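Local atomic coordinates of ectonucleoside triphosphate diphosphohydrolase 4 (Homo sapiens, PDB entry 6WG5), a protein that belongs to the GDA1/CD39 nucleoside phosphatase family and has the two-part fold of the actin-like ATPase superfamily. Residues Ala276-Phe281 and Arg455-Pro460. Sequence-based numbering, arbitrary orientation.
With NAG (2-acetamido-2-deoxy-beta-D-glucopyranose), chain B.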
ATOM      1  N   ALA A 276      -7.341  -6.694   0.421  1.00 28.32           N
ATOM      2  CA  ALA A 276      -7.087  -7.750   1.390  1.00 30.86           C
ATOM      3  C   ALA A 276      -5.722  -7.535   2.024  1.00 30.11           C
ATOM      4  O   ALA A 276      -4.748  -7.247   1.321  1.00 33.89           O
ATOM      5  CB  ALA A 276      -7.156  -9.135   0.737  1.00 26.99           C
ATOM      6  N   THR A 277      -5.659  -7.675   3.346  1.00 29.10           N
ATOM      7  CA  THR A 277      -4.422  -7.563   4.105  1.00 26.99           C
ATOM      8  C   THR A 277      -4.221  -8.858   4.874  1.00 24.87           C
ATOM      9  O   THR A 277      -5.166  -9.375   5.479  1.00 32.54           O
ATOM     10  CB  THR A 277      -4.470  -6.370   5.067  1.00 28.78           C
ATOM     11  OG1 THR A 277      -4.923  -5.206   4.365  1.00 41.05           O
ATOM     12  CG2 THR A 277      -3.098  -6.098   5.650  1.00 28.75           C
ATOM     13  N   PHE A 278      -2.996  -9.381   4.852  1.00 22.62           N
ATOM     14  CA  PHE A 278      -2.683 -10.687   5.432  1.00 20.17           C
ATOM     15  C   PHE A 278      -1.599 -10.510   6.492  1.00 23.97           C
ATOM     16  O   PHE A 278      -0.409 -10.439   6.169  1.00 23.43           O
ATOM     17  CB  PHE A 278      -2.254 -11.663   4.342  1.00 24.06           C
ATOM     18  CG  PHE A 278      -3.310 -11.902   3.301  1.00 19.80           C
ATOM     19  CD1 PHE A 278      -4.297 -12.855   3.502  1.00 24.52           C
ATOM     20  CD2 PHE A 278      -3.325 -11.167   2.127  1.00 19.17           C
ATOM     21  CE1 PHE A 278      -5.277 -13.076   2.547  1.00 21.20           C
ATOM     22  CE2 PHE A 278      -4.302 -11.381   1.168  1.00 19.16           C
ATOM     23  CZ  PHE A 278      -5.278 -12.336   1.378  1.00 19.78           C
ATOM     24  N   LEU A 279      -2.017 -10.441   7.754  1.00 32.12           N
ATOM     25  CA  LEU A 279      -1.076 -10.326   8.860  1.00 36.41           C
ATOM     26  C   LEU A 279      -0.294 -11.623   9.022  1.00 37.20           C
ATOM     27  O   LEU A 279      -0.869 -12.715   9.010  1.00 40.06           O
ATOM     28  CB  LEU A 279      -1.818  -9.995  10.155  1.00 42.99           C
ATOM     29  CG  LEU A 279      -1.939  -8.519  10.544  1.00 47.87           C
ATOM     30  CD1 LEU A 279      -0.620  -8.011  11.107  1.00 48.39           C
ATOM     31  CD2 LEU A 279      -2.388  -7.664   9.364  1.00 53.07           C
ATOM     32  N   GLY A 280       1.020 -11.502   9.181  1.00 25.42           N
ATOM     33  CA  GLY A 280       1.869 -12.664   9.320  1.00 31.28           C
ATOM     34  C   GLY A 280       2.263 -13.317   8.016  1.00 27.06           C
ATOM     35  O   GLY A 280       2.785 -14.436   8.037  1.00 31.78           O
ATOM     36  N   PHE A 281       2.028 -12.657   6.881  1.00 25.30           N
ATOM     37  CA  PHE A 281       2.398 -13.187   5.573  1.00 27.29           C
ATOM     38  C   PHE A 281       3.379 -12.274   4.847  1.00 21.07           C
ATOM     39  O   PHE A 281       3.541 -12.386   3.628  1.00 25.21           O
ATOM     40  CB  PHE A 281       1.145 -13.427   4.731  1.00 22.02           C
ATOM     41  CG  PHE A 281       0.258 -14.504   5.281  1.00 24.77           C
ATOM     42  CD1 PHE A 281       0.323 -15.795   4.783  1.00 26.06           C
ATOM     43  CD2 PHE A 281      -0.619 -14.234   6.317  1.00 27.92           C
ATOM     44  CE1 PHE A 281      -0.484 -16.792   5.298  1.00 29.81           C
ATOM     45  CE2 PHE A 281      -1.428 -15.227   6.837  1.00 32.15           C
ATOM     46  CZ  PHE A 281      -1.360 -16.509   6.328  1.00 32.82           C
ATOM     47  N   ARG A 455       1.164 -18.776  -6.537  1.00 27.27           N
ATOM     48  CA  ARG A 455       0.285 -19.815  -6.012  1.00 27.57           C
ATOM     49  C   ARG A 455      -0.559 -19.297  -4.856  1.00 30.15           C
ATOM     50  O   ARG A 455      -1.649 -19.816  -4.599  1.00 38.89           O
ATOM     51  CB  ARG A 455       1.095 -21.040  -5.583  1.00 29.70           C
ATOM     52  CG  ARG A 455       1.237 -22.066  -6.699  1.00 37.30           C
ATOM     53  CD  ARG A 455       1.672 -23.434  -6.198  1.00 41.05           C
ATOM     54  NE  ARG A 455       3.085 -23.473  -5.837  1.00 44.73           N
ATOM     55  CZ  ARG A 455       3.800 -24.591  -5.735  1.00 49.52           C
ATOM     56  NH1 ARG A 455       3.239 -25.768  -5.977  1.00 52.82           N
ATOM     57  NH2 ARG A 455       5.081 -24.532  -5.399  1.00 52.40           N
ATOM     58  N   GLY A 456      -0.073 -18.279  -4.154  1.00 28.40           N
ATOM     59  CA  GLY A 456      -0.901 -17.607  -3.178  1.00 27.22           C
ATOM     60  C   GLY A 456      -2.038 -16.880  -3.863  1.00 31.95           C
ATOM     61  O   GLY A 456      -3.213 -17.150  -3.596  1.00 33.25           O
ATOM     62  N   PHE A 457      -1.691 -15.963  -4.769  1.00 30.71           N
ATOM     63  CA  PHE A 457      -2.668 -15.187  -5.518  1.00 29.44           C
ATOM     64  C   PHE A 457      -2.949 -15.759  -6.902  1.00 32.63           C
ATOM     65  O   PHE A 457      -3.841 -15.253  -7.592  1.00 33.87           O
ATOM     66  CB  PHE A 457      -2.191 -13.735  -5.654  1.00 29.59           C
ATOM     67  CG  PHE A 457      -2.040 -13.019  -4.338  1.00 27.87           C
ATOM     68  CD1 PHE A 457      -3.044 -13.067  -3.386  1.00 28.27           C
ATOM     69  CD2 PHE A 457      -0.891 -12.301  -4.052  1.00 30.08           C
ATOM     70  CE1 PHE A 457      -2.908 -12.407  -2.179  1.00 29.32           C
ATOM     71  CE2 PHE A 457      -0.747 -11.642  -2.845  1.00 25.35           C
ATOM     72  CZ  PHE A 457      -1.757 -11.696  -1.908  1.00 26.01           C
ATOM     73  N   SER A 458      -2.208 -16.785  -7.324  1.00 28.75           N
ATOM     74  CA  SER A 458      -2.505 -17.549  -8.535  1.00 28.29           C
ATOM     75  C   SER A 458      -2.226 -16.761  -9.812  1.00 29.45           C
ATOM     76  O   SER A 458      -2.917 -16.940 -10.818  1.00 32.32           O
ATOM     77  CB  SER A 458      -3.955 -18.047  -8.537  1.00 33.11           C
ATOM     78  OG  SER A 458      -4.206 -18.888  -7.423  1.00 41.89           O
ATOM     79  N   PHE A 459      -1.219 -15.895  -9.798  1.00 28.82           N
ATOM     80  CA  PHE A 459      -0.822 -15.219 -11.026  1.00 26.34           C
ATOM     81  C   PHE A 459      -0.129 -16.214 -11.957  1.00 28.99           C
ATOM     82  O   PHE A 459       0.716 -16.995 -11.509  1.00 27.48           O
ATOM     83  CB  PHE A 459       0.114 -14.048 -10.728  1.00 25.29           C
ATOM     84  CG  PHE A 459      -0.595 -12.795 -10.291  1.00 24.84           C
ATOM     85  CD1 PHE A 459      -0.862 -11.783 -11.197  1.00 25.64           C
ATOM     86  CD2 PHE A 459      -0.992 -12.627  -8.974  1.00 24.63           C
ATOM     87  CE1 PHE A 459      -1.512 -10.628 -10.803  1.00 26.14           C
ATOM     88  CE2 PHE A 459      -1.642 -11.475  -8.573  1.00 27.05           C
ATOM     89  CZ  PHE A 459      -1.902 -10.473  -9.488  1.00 28.54           C
ATOM     90  N   PRO A 460      -0.459 -16.217 -13.251  1.00 34.60           N
ATOM     91  CA  PRO A 460       0.202 -17.152 -14.167  1.00 27.80           C
ATOM     92  C   PRO A 460       1.712 -16.969 -14.151  1.00 27.47           C
ATOM     93  O   PRO A 460       2.224 -15.863 -13.976  1.00 24.82           O
ATOM     94  CB  PRO A 460      -0.391 -16.794 -15.535  1.00 30.75           C
ATOM     95  CG  PRO A 460      -1.669 -16.101 -15.236  1.00 33.01           C
ATOM     96  CD  PRO A 460      -1.458 -15.384 -13.944  1.00 36.69           C
TER
HETATM   97  C1  NAG B   1      -1.875 -20.403   9.562  1.00 45.29           C
HETATM   98  C2  NAG B   1      -1.998 -19.266  10.582  1.00 44.42           C
HETATM   99  C3  NAG B   1      -1.762 -19.785  12.000  1.00 52.56           C
HETATM  100  C4  NAG B   1      -2.612 -21.016  12.293  1.00 63.35           C
HETATM  101  C5  NAG B   1      -2.425 -22.056  11.198  1.00 64.00           C
HETATM  102  C6  NAG B   1      -3.334 -23.252  11.350  1.00 67.87           C
HETATM  103  C7  NAG B   1      -1.424 -16.939  10.029  1.00 39.40           C
HETATM  104  C8  NAG B   1      -0.309 -15.975   9.755  1.00 40.97           C
HETATM  105  N2  NAG B   1      -1.057 -18.200  10.278  1.00 41.42           N
HETATM  106  O3  NAG B   1      -2.073 -18.752  12.929  1.00 49.54           O
HETATM  107  O4  NAG B   1      -2.196 -21.594  13.525  1.00 80.81           O
HETATM  108  O5  NAG B   1      -2.733 -21.469   9.929  1.00 60.73           O
HETATM  109  O6  NAG B   1      -3.366 -24.027  10.159  1.00 74.65           O
HETATM  110  O7  NAG B   1      -2.600 -16.592  10.022  1.00 41.11           O
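In one lobe of this actin-like fold, Phe278 near the end of strand 270-279 meets Phe457, close after helix 436-456. The contact is one buried aromatic pair. Phe278 CE2 lies 3.8 Å from Phe457 CE1. It comes up at the edge of the Phe457 ring, close to that ring's plane. The centroids are 6.0 Å apart and the planes meet at 51°, so the pair is neither a parallel stack nor a T-shape. No hydrogen bond joins the two segments; the contact is apolar. With CG anti to the carbonyl carbon (chi1 -62°), the Phe457 side chain carries its ring end closer to the strand than CB. Ser458 follows with positive phi, and the chain turns out of helical geometry there.

A type II beta turn runs from Phe278 to Phe281, overlapping the end of the strand, with a weak hydrogen bond from Phe281 N to Phe278 O. Gly280 takes a positive phi suited to glycine. The acetamido methyl (C8) of the NAG, part of a glycan attached to the protein, lies beside this turn, 3.4 Å from Leu279 O.

Strand 229-235 pairs antiparallel with strand 270-279 through Thr230 and Phe278, and its Ile232 touches both Ala276 and Phe457. Leu366 and Val369 from a loop also pack on Phe278. Trp448 of helix 436-456 hydrogen-bonds to Phe281 O, tying the helix to the turn after the strand.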